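Malate dehydrogenase (Naegleria fowleri, PDB 6UM4) probably catalyses the reversible, nicotinamide-dependent oxidation of malate to oxaloacetate. Local coordinates at residues P286-S289 with F290-I293; Q306-T309 with N310-P314; V316-R319 with G320-I323. All coordinates share one frame; numbering follows the deposited sequence.

Contact 1. Residues P286-S289 with F290-I293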
ATOM      1  N   PRO A 286     -25.725  -7.291  -5.366  1.00 26.99           N
ATOM      2  CA  PRO A 286     -25.397  -6.940  -3.979  1.00 24.07           C
ATOM      3  C   PRO A 286     -26.628  -7.145  -3.108  1.00 25.47           C
ATOM      4  O   PRO A 286     -27.665  -6.517  -3.327  1.00 23.79           O
ATOM      5  CB  PRO A 286     -25.006  -5.457  -4.071  1.00 22.58           C
ATOM      6  CG  PRO A 286     -24.938  -5.133  -5.566  1.00 22.95           C
ATOM      7  CD  PRO A 286     -25.871  -6.100  -6.214  1.00 24.94           C
ATOM      8  N   ASP A 287     -26.517  -8.017  -2.114  1.00 24.81           N
ATOM      9  CA  ASP A 287     -27.685  -8.549  -1.423  1.00 23.64           C
ATOM     10  C   ASP A 287     -27.727  -7.987  -0.009  1.00 26.91           C
ATOM     11  O   ASP A 287     -26.873  -8.322   0.820  1.00 22.23           O
ATOM     12  CB  ASP A 287     -27.642 -10.081  -1.421  1.00 24.86           C
ATOM     13  CG  ASP A 287     -28.917 -10.713  -0.859  1.00 30.88           C
ATOM     14  OD1 ASP A 287     -29.876  -9.979  -0.536  1.00 29.98           O
ATOM     15  OD2 ASP A 287     -28.961 -11.958  -0.768  1.00 30.43           O
ATOM     16  N   LEU A 288     -28.713  -7.123   0.256  1.00 22.71           N
ATOM     17  CA  LEU A 288     -28.970  -6.575   1.581  1.00 23.99           C
ATOM     18  C   LEU A 288     -30.042  -7.348   2.336  1.00 32.63           C
ATOM     19  O   LEU A 288     -30.417  -6.935   3.438  1.00 26.19           O
ATOM     20  CB  LEU A 288     -29.402  -5.101   1.488  1.00 26.35           C
ATOM     21  CG  LEU A 288     -28.287  -4.088   1.174  1.00 24.56           C
ATOM     22  CD1 LEU A 288     -28.800  -2.668   0.972  1.00 23.04           C
ATOM     23  CD2 LEU A 288     -27.235  -4.133   2.255  1.00 22.19           C
ATOM     24  N   SER A 289     -30.530  -8.467   1.786  1.00 28.21           N
ATOM     25  CA  SER A 289     -31.716  -9.110   2.362  1.00 33.72           C
ATOM     26  C   SER A 289     -31.514  -9.491   3.822  1.00 32.18           C
ATOM     27  O   SER A 289     -32.486  -9.538   4.578  1.00 26.45           O
ATOM     28  CB  SER A 289     -32.114 -10.366   1.577  1.00 29.12           C
ATOM     29  OG  SER A 289     -32.287 -10.107   0.194  1.00 30.38           O
ATOM     30  N   PHE A 290     -30.281  -9.803   4.236  1.00 26.17           N
ATOM     31  CA  PHE A 290     -30.030 -10.284   5.591  1.00 25.26           C
ATOM     32  C   PHE A 290     -29.212  -9.317   6.433  1.00 26.16           C
ATOM     33  O   PHE A 290     -28.853  -9.647   7.569  1.00 30.86           O
ATOM     34  CB  PHE A 290     -29.333 -11.644   5.521  1.00 28.37           C
ATOM     35  CG  PHE A 290     -29.930 -12.572   4.499  1.00 33.91           C
ATOM     36  CD1 PHE A 290     -31.114 -13.243   4.759  1.00 34.58           C
ATOM     37  CD2 PHE A 290     -29.317 -12.756   3.268  1.00 34.47           C
ATOM     38  CE1 PHE A 290     -31.669 -14.093   3.810  1.00 35.64           C
ATOM     39  CE2 PHE A 290     -29.868 -13.606   2.313  1.00 29.63           C
ATOM     40  CZ  PHE A 290     -31.040 -14.274   2.586  1.00 32.56           C
ATOM     41  N   THR A 291     -28.902  -8.142   5.905  1.00 25.70           N
ATOM     42  CA  THR A 291     -27.928  -7.267   6.534  1.00 28.62           C
ATOM     43  C   THR A 291     -28.467  -6.675   7.830  1.00 35.27           C
ATOM     44  O   THR A 291     -29.653  -6.341   7.936  1.00 32.19           O
ATOM     45  CB  THR A 291     -27.526  -6.172   5.550  1.00 25.90           C
ATOM     46  OG1 THR A 291     -27.091  -6.791   4.327  1.00 29.33           O
ATOM     47  CG2 THR A 291     -26.376  -5.324   6.112  1.00 23.32           C
ATOM     48  N   THR A 292     -27.591  -6.555   8.831  1.00 30.87           N
ATOM     49  CA  THR A 292     -27.959  -5.896  10.076  1.00 32.48           C
ATOM     50  C   THR A 292     -26.979  -4.769  10.373  1.00 31.48           C
ATOM     51  O   THR A 292     -25.844  -4.752   9.899  1.00 33.62           O
ATOM     52  CB  THR A 292     -28.013  -6.871  11.260  1.00 36.47           C
ATOM     53  OG1 THR A 292     -26.715  -7.438  11.473  1.00 42.73           O
ATOM     54  CG2 THR A 292     -29.023  -7.972  11.011  1.00 34.10           C
ATOM     55  N   ILE A 293     -27.452  -3.811  11.159  1.00 26.45           N
ATOM     56  CA  ILE A 293     -26.673  -2.658  11.568  1.00 32.27           C
ATOM     57  C   ILE A 293     -26.802  -2.565  13.077  1.00 38.23           C
ATOM     58  O   ILE A 293     -27.923  -2.478  13.594  1.00 43.75           O
ATOM     59  CB  ILE A 293     -27.163  -1.370  10.893  1.00 32.95           C
ATOM     60  CG1 ILE A 293     -27.077  -1.508   9.378  1.00 34.04           C
ATOM     61  CG2 ILE A 293     -26.377  -0.143  11.406  1.00 33.21           C
ATOM     62  CD1 ILE A 293     -27.789  -0.397   8.640  1.00 39.27           C
TER
HETATM   63  O   HOH W   1     -27.629  -9.697   3.093  1.00 25.23           O

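Contact 2. Residues Q306-T309 with N310-P314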
ATOM      1  N   GLN A 306     -36.945   0.146  -2.882  1.00 29.73           N
ATOM      2  CA  GLN A 306     -36.786   1.086  -3.987  1.00 31.52           C
ATOM      3  C   GLN A 306     -35.415   1.746  -3.949  1.00 33.07           C
ATOM      4  O   GLN A 306     -34.793   1.961  -4.998  1.00 34.07           O
ATOM      5  CB  GLN A 306     -37.906   2.118  -3.962  1.00 39.32           C
ATOM      6  CG  GLN A 306     -39.268   1.460  -4.131  1.00 48.71           C
ATOM      7  CD  GLN A 306     -40.386   2.457  -4.377  1.00 64.58           C
ATOM      8  OE1 GLN A 306     -40.170   3.674  -4.348  1.00 63.89           O
ATOM      9  NE2 GLN A 306     -41.599   1.941  -4.622  1.00 68.61           N
ATOM     10  N   TRP A 307     -34.926   2.080  -2.753  1.00 30.29           N
ATOM     11  CA  TRP A 307     -33.574   2.617  -2.651  1.00 28.19           C
ATOM     12  C   TRP A 307     -32.554   1.563  -3.071  1.00 26.54           C
ATOM     13  O   TRP A 307     -31.591   1.863  -3.788  1.00 27.61           O
ATOM     14  CB  TRP A 307     -33.299   3.086  -1.225  1.00 28.89           C
ATOM     15  CG  TRP A 307     -31.854   3.475  -0.996  1.00 26.62           C
ATOM     16  CD1 TRP A 307     -31.257   4.651  -1.343  1.00 33.58           C
ATOM     17  CD2 TRP A 307     -30.835   2.674  -0.380  1.00 25.83           C
ATOM     18  NE1 TRP A 307     -29.930   4.638  -0.970  1.00 32.86           N
ATOM     19  CE2 TRP A 307     -29.647   3.437  -0.374  1.00 29.11           C
ATOM     20  CE3 TRP A 307     -30.817   1.397   0.187  1.00 25.18           C
ATOM     21  CZ2 TRP A 307     -28.451   2.959   0.158  1.00 32.27           C
ATOM     22  CZ3 TRP A 307     -29.628   0.923   0.717  1.00 24.29           C
ATOM     23  CH2 TRP A 307     -28.462   1.701   0.698  1.00 28.37           C
ATOM     24  N   ILE A 308     -32.766   0.316  -2.649  1.00 26.82           N
ATOM     25  CA  ILE A 308     -31.886  -0.775  -3.057  1.00 25.80           C
ATOM     26  C   ILE A 308     -31.826  -0.847  -4.572  1.00 25.78           C
ATOM     27  O   ILE A 308     -30.747  -0.878  -5.172  1.00 27.18           O
ATOM     28  CB  ILE A 308     -32.374  -2.107  -2.461  1.00 26.18           C
ATOM     29  CG1 ILE A 308     -32.258  -2.083  -0.942  1.00 29.41           C
ATOM     30  CG2 ILE A 308     -31.594  -3.274  -3.052  1.00 24.69           C
ATOM     31  CD1 ILE A 308     -32.684  -3.369  -0.313  1.00 36.47           C
ATOM     32  N   THR A 309     -32.999  -0.857  -5.207  1.00 29.73           N
ATOM     33  CA  THR A 309     -33.081  -1.075  -6.644  1.00 33.37           C
ATOM     34  C   THR A 309     -32.599   0.141  -7.424  1.00 30.95           C
ATOM     35  O   THR A 309     -31.918   0.002  -8.448  1.00 33.40           O
ATOM     36  CB  THR A 309     -34.517  -1.412  -7.031  1.00 42.28           C
ATOM     37  OG1 THR A 309     -34.893  -2.639  -6.398  1.00 46.73           O
ATOM     38  CG2 THR A 309     -34.619  -1.602  -8.538  1.00 44.70           C
ATOM     39  N   ASN A 310     -32.965   1.343  -6.983  1.00 27.47           N
ATOM     40  CA  ASN A 310     -32.697   2.516  -7.802  1.00 28.12           C
ATOM     41  C   ASN A 310     -31.373   3.186  -7.485  1.00 32.72           C
ATOM     42  O   ASN A 310     -30.873   3.952  -8.320  1.00 34.04           O
ATOM     43  CB  ASN A 310     -33.817   3.547  -7.663  1.00 31.84           C
ATOM     44  CG  ASN A 310     -35.157   2.995  -8.083  1.00 37.34           C
ATOM     45  OD1 ASN A 310     -35.237   2.157  -8.983  1.00 41.84           O
ATOM     46  ND2 ASN A 310     -36.218   3.499  -7.486  1.00 39.22           N
ATOM     47  N   GLU A 311     -30.805   2.943  -6.304  1.00 26.32           N
ATOM     48  CA  GLU A 311     -29.569   3.618  -5.960  1.00 29.45           C
ATOM     49  C   GLU A 311     -28.492   2.635  -5.527  1.00 29.33           C
ATOM     50  O   GLU A 311     -27.430   2.559  -6.158  1.00 31.82           O
ATOM     51  CB  GLU A 311     -29.821   4.665  -4.873  1.00 30.62           C
ATOM     52  CG  GLU A 311     -30.715   5.801  -5.329  1.00 34.46           C
ATOM     53  CD  GLU A 311     -30.760   6.941  -4.323  1.00 46.74           C
ATOM     54  OE1 GLU A 311     -29.683   7.476  -3.952  1.00 44.81           O
ATOM     55  OE2 GLU A 311     -31.881   7.283  -3.884  1.00 53.55           O
ATOM     56  N   PHE A 312     -28.752   1.886  -4.455  1.00 24.19           N
ATOM     57  CA  PHE A 312     -27.700   1.062  -3.869  1.00 25.26           C
ATOM     58  C   PHE A 312     -27.107   0.107  -4.897  1.00 26.44           C
ATOM     59  O   PHE A 312     -25.906   0.149  -5.180  1.00 30.05           O
ATOM     60  CB  PHE A 312     -28.243   0.289  -2.672  1.00 23.19           C
ATOM     61  CG  PHE A 312     -27.256  -0.652  -2.078  1.00 22.35           C
ATOM     62  CD1 PHE A 312     -26.206  -0.170  -1.291  1.00 21.89           C
ATOM     63  CD2 PHE A 312     -27.352  -2.023  -2.322  1.00 22.12           C
ATOM     64  CE1 PHE A 312     -25.274  -1.034  -0.725  1.00 21.23           C
ATOM     65  CE2 PHE A 312     -26.420  -2.902  -1.771  1.00 21.46           C
ATOM     66  CZ  PHE A 312     -25.376  -2.416  -0.975  1.00 21.01           C
ATOM     67  N   ILE A 313     -27.936  -0.753  -5.487  1.00 27.02           N
ATOM     68  CA  ILE A 313     -27.410  -1.740  -6.428  1.00 22.67           C
ATOM     69  C   ILE A 313     -26.707  -1.084  -7.607  1.00 25.20           C
ATOM     70  O   ILE A 313     -25.591  -1.511  -7.945  1.00 24.03           O
ATOM     71  CB  ILE A 313     -28.520  -2.713  -6.863  1.00 23.24           C
ATOM     72  CG1 ILE A 313     -28.867  -3.665  -5.720  1.00 23.08           C
ATOM     73  CG2 ILE A 313     -28.049  -3.500  -8.088  1.00 23.10           C
ATOM     74  CD1 ILE A 313     -29.990  -4.631  -6.048  1.00 23.75           C
ATOM     75  N   PRO A 314     -27.283  -0.088  -8.285  1.00 29.35           N
ATOM     76  CA  PRO A 314     -26.538   0.541  -9.390  1.00 24.91           C
ATOM     77  C   PRO A 314     -25.277   1.256  -8.940  1.00 29.39           C
ATOM     78  O   PRO A 314     -24.288   1.267  -9.679  1.00 30.71           O
ATOM     79  CB  PRO A 314     -27.555   1.518  -9.996  1.00 28.91           C
ATOM     80  CG  PRO A 314     -28.644   1.642  -9.008  1.00 34.78           C
ATOM     81  CD  PRO A 314     -28.675   0.393  -8.213  1.00 32.58           C
TER
HETATM   82  O   HOH W   2     -28.930   7.667  -1.641  1.00 43.80           O

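Contact 3. Residues V316-R319 with G320-I323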
ATOM      1  N   VAL A 316     -23.287   0.364  -6.556  1.00 26.89           N
ATOM      2  CA  VAL A 316     -22.289  -0.664  -6.329  1.00 25.34           C
ATOM      3  C   VAL A 316     -21.794  -1.214  -7.660  1.00 30.11           C
ATOM      4  O   VAL A 316     -20.596  -1.452  -7.839  1.00 27.42           O
ATOM      5  CB  VAL A 316     -22.862  -1.785  -5.440  1.00 21.98           C
ATOM      6  CG1 VAL A 316     -21.832  -2.888  -5.281  1.00 23.74           C
ATOM      7  CG2 VAL A 316     -23.260  -1.266  -4.079  1.00 20.31           C
ATOM      8  N   GLN A 317     -22.710  -1.430  -8.609  1.00 26.51           N
ATOM      9  CA  GLN A 317     -22.333  -1.996  -9.900  1.00 29.07           C
ATOM     10  C   GLN A 317     -21.462  -1.034 -10.693  1.00 28.44           C
ATOM     11  O   GLN A 317     -20.552  -1.464 -11.410  1.00 28.97           O
ATOM     12  CB  GLN A 317     -23.588  -2.341 -10.715  1.00 29.70           C
ATOM     13  CG  GLN A 317     -24.429  -3.486 -10.184  1.00 21.75           C
ATOM     14  CD  GLN A 317     -25.785  -3.552 -10.859  1.00 23.96           C
ATOM     15  OE1 GLN A 317     -26.297  -2.539 -11.366  1.00 25.45           O
ATOM     16  NE2 GLN A 317     -26.381  -4.744 -10.880  1.00 23.22           N
ATOM     17  N   GLN A 318     -21.716   0.273 -10.567  1.00 28.35           N
ATOM     18  CA  GLN A 318     -21.063   1.284 -11.391  1.00 27.79           C
ATOM     19  C   GLN A 318     -19.960   2.023 -10.655  1.00 25.95           C
ATOM     20  O   GLN A 318     -19.485   3.055 -11.139  1.00 25.82           O
ATOM     21  CB  GLN A 318     -22.092   2.284 -11.918  1.00 25.99           C
ATOM     22  CG  GLN A 318     -23.180   1.609 -12.710  1.00 37.74           C
ATOM     23  CD  GLN A 318     -22.617   0.862 -13.903  1.00 46.17           C
ATOM     24  OE1 GLN A 318     -21.636   1.298 -14.517  1.00 47.15           O
ATOM     25  NE2 GLN A 318     -23.217  -0.283 -14.224  1.00 45.62           N
ATOM     26  N   ARG A 319     -19.553   1.522  -9.492  1.00 26.56           N
ATOM     27  CA  ARG A 319     -18.590   2.237  -8.666  1.00 27.21           C
ATOM     28  C   ARG A 319     -17.253   2.434  -9.381  1.00 27.48           C
ATOM     29  O   ARG A 319     -16.602   3.474  -9.222  1.00 30.54           O
ATOM     30  CB  ARG A 319     -18.407   1.489  -7.352  1.00 24.47           C
ATOM     31  CG  ARG A 319     -17.428   2.175  -6.430  1.00 31.32           C
ATOM     32  CD  ARG A 319     -17.902   3.532  -5.982  1.00 31.88           C
ATOM     33  NE  ARG A 319     -17.192   3.904  -4.765  1.00 25.67           N
ATOM     34  CZ  ARG A 319     -17.534   4.907  -3.967  1.00 24.59           C
ATOM     35  NH1 ARG A 319     -18.581   5.658  -4.252  1.00 23.49           N
ATOM     36  NH2 ARG A 319     -16.823   5.148  -2.878  1.00 25.28           N
ATOM     37  N   GLY A 320     -16.808   1.440 -10.148  1.00 28.83           N
ATOM     38  CA  GLY A 320     -15.551   1.592 -10.872  1.00 29.94           C
ATOM     39  C   GLY A 320     -15.581   2.745 -11.857  1.00 29.69           C
ATOM     40  O   GLY A 320     -14.601   3.480 -12.008  1.00 30.65           O
ATOM     41  N   ALA A 321     -16.697   2.907 -12.562  1.00 23.98           N
ATOM     42  CA  ALA A 321     -16.793   4.007 -13.510  1.00 28.98           C
ATOM     43  C   ALA A 321     -16.765   5.348 -12.793  1.00 30.30           C
ATOM     44  O   ALA A 321     -16.231   6.326 -13.331  1.00 33.88           O
ATOM     45  CB  ALA A 321     -18.056   3.869 -14.358  1.00 34.21           C
ATOM     46  N   ALA A 322     -17.329   5.414 -11.584  1.00 28.27           N
ATOM     47  CA  ALA A 322     -17.332   6.668 -10.834  1.00 28.72           C
ATOM     48  C   ALA A 322     -15.922   7.084 -10.439  1.00 29.11           C
ATOM     49  O   ALA A 322     -15.581   8.272 -10.496  1.00 36.72           O
ATOM     50  CB  ALA A 322     -18.208   6.536  -9.593  1.00 30.59           C
ATOM     51  N   ILE A 323     -15.101   6.130  -9.999  1.00 30.06           N
ATOM     52  CA  ILE A 323     -13.729   6.454  -9.624  1.00 27.95           C
ATOM     53  C   ILE A 323     -12.925   6.912 -10.835  1.00 34.61           C
ATOM     54  O   ILE A 323     -12.127   7.851 -10.743  1.00 39.44           O
ATOM     55  CB  ILE A 323     -13.083   5.266  -8.894  1.00 30.70           C
ATOM     56  CG1 ILE A 323     -13.777   5.080  -7.543  1.00 29.03           C
ATOM     57  CG2 ILE A 323     -11.583   5.486  -8.723  1.00 24.45           C
ATOM     58  CD1 ILE A 323     -13.339   3.891  -6.807  1.00 33.58           C
TER
HETATM   59  O   HOH W   3     -17.867  -1.275 -10.884  1.00 30.03           O

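Contact 1. Residues P286-S289 with F290-I293
Leu288 and Thr291 meet at the two ends of a type I beta turn, where Thr291 N donates an almost straight bond to Leu288 O (3.1 Å, 170° at the hydrogen). Beside this bond the packing is tight. The CD2 branch of Leu288 rests 3.4 Å from Thr291 OG1 and a little farther from Thr291 CB, the two side chains running obliquely past each other. That hydroxyl has its polar partner outside the turn, in the carbonyl oxygen of Arg273, while Leu288 also packs on Phe274, Val260 and helix 305-317.

The other side is polar; Ser289 and Phe290 are partly exposed there, though Asp287 is buried. Asp287 OD1 collects two donors: Ser289 OG, which donates to the syn lone pair of OD1, and Ser289 N, 2.8 Å away and well above the carboxylate plane. The second bond makes an Asx turn that leads into the beta turn. A chi1 of -173° sets Asp287 CG beside its own carbonyl carbon, and the carboxylate comes near Ser289 and the Phe290 ring, OD2 lying 3.6 Å from Phe290 CE2, obliquely to the ring. Ser289 CB sits over the middle of one face of the same ring, 4.0 Å from its centroid, as a CH-pi contact. Water 1 joins Asp287 O (2.8 Å) to Phe290 N (2.9 Å), bridging backbone groups across the bend.

Trp277 NE1 binds Asp287 OD2, so both carboxylate oxygens are engaged. Such a set of donors would be expected to favour the ionised acid and to hold its plane fixed at the mouth of the turn.

Contact 2. Residues Q306-T309 with N310-P314
Trp307 packs against Glu311 and Phe312, four and five residues further along the same helix, and its CG, anti to the backbone N (chi1 172°), brings the indole edge to Glu311 and one face to Phe312. From CB, which points away from the following turn, the side chain swings back. At the pyrrole end CD1 comes 3.7 Å from Glu311 OE2, the carboxylate standing at the indole edge with its plane turned 67° from the ring. NE1 is 3.9 Å from Glu311 CB and gives its hydrogen, over a long 3.3 Å, to water 2, which lies in the ring plane. Along the benzo ring, CE2, CE3, CZ2 and CZ3 all pass near Phe312 CB, which sits over one face, 3.7 Å from the centroid of the six-membered ring. The tip, CH2, meets Phe312 CD1 at 3.5 Å; the two aromatic planes are inclined by 34°.

The helix is irregular here. A wider, pi-type turn at 310-312 gives Trp307 O two donors, Glu311 N at 2.8 Å and Phe312 N at 2.9 Å, arriving from opposite faces of its carbonyl plane. Ile313 N likewise reaches five residues back to Ile308 O, in the carbonyl plane and nearly straight. Pro314 has no N-H to continue the pattern, and its CD abuts Thr309 O at 3.3 Å where the helix kinks.

On another flank Ile308 CG2 packs against Ile313 CD1. Thr309 OG1 is bound by the carbonyl oxygen of Glu305, one turn earlier, while its side chain touches Phe395 and Arg399 of helix 394-414. Phe312 extends the apolar surface toward Val260 and Pro286.

Contact 3. Residues V316-R319 with G320-I323
This is a local helix-to-helix junction near the protein surface, where helix 305-317 ends and helix 319-327 starts with Gln318 alone between them. Gln318 leaves helical backbone angles and occupies the N-cap position of the second helix. Its carbonyl opens the new hydrogen-bond series, accepting from Ala322 N at 3.2 Å with the donor in the carbonyl plane. Arg319 O continues it with Ile323 N at 3.1 Å, the donor tilted 18° from that plane. Water 3 spans the junction: it donates to Gln317 O (2.7 Å) and accepts from Gly320 N (3.0 Å), tying the last turn of one helix to the first of the next.

Side chains add little across the join. Ala322 CB faces back to Arg319 O at 3.5 Å, and Ala321 CB lies 3.6 Å from Gln318 O. Ile323 brings its CG1 to 3.7 Å from Arg319 O, and its CD1 stands 4.4 Å from Arg319 NE, oblique to the guanidinium.

Arg319 itself turns outward. CG lies anti to the backbone N (chi1 -180°), and a bend at chi2 (64°) carries the guanidinium past Ile323 toward the second subunit. There NE forms a salt bridge with Asp152 of that subunit and NH2 binds the carbonyl oxygen of its Met148, so a residue in the first turn of the new helix serves the dimer interface. Ile323 packs on the same Asp152 of the second subunit. Within the chain, helix 250-264 flanks the junction, Gln259 touching both Val316 and Arg319, while Gln317 NE2 bonds to Gln284 O just ahead of strand 285-287.

The three contacts follow one another along the chain without nesting or crossing, all in the alpha/beta C-terminal domain. Contact 1 closes the short turn between strands 285-287 and 292-293, the outer strands flanking 271-277 in one antiparallel sheet. The chain then enters helix 305-317, which carries contact 2 and ends in contact 3. Contacts 1 and 2 touch directly: Leu288 CD1 lies 3.6 Å from Phe312 CE2 and 3.7 Å from Trp307 CZ3, seating the helix against the turn. Farther along, Pro286 CG meets Val316 CG1 at 3.8 Å, joining the strand to contact 3. Contacts 2 and 3 are linked through their shared helix, their centres about 13 Å apart.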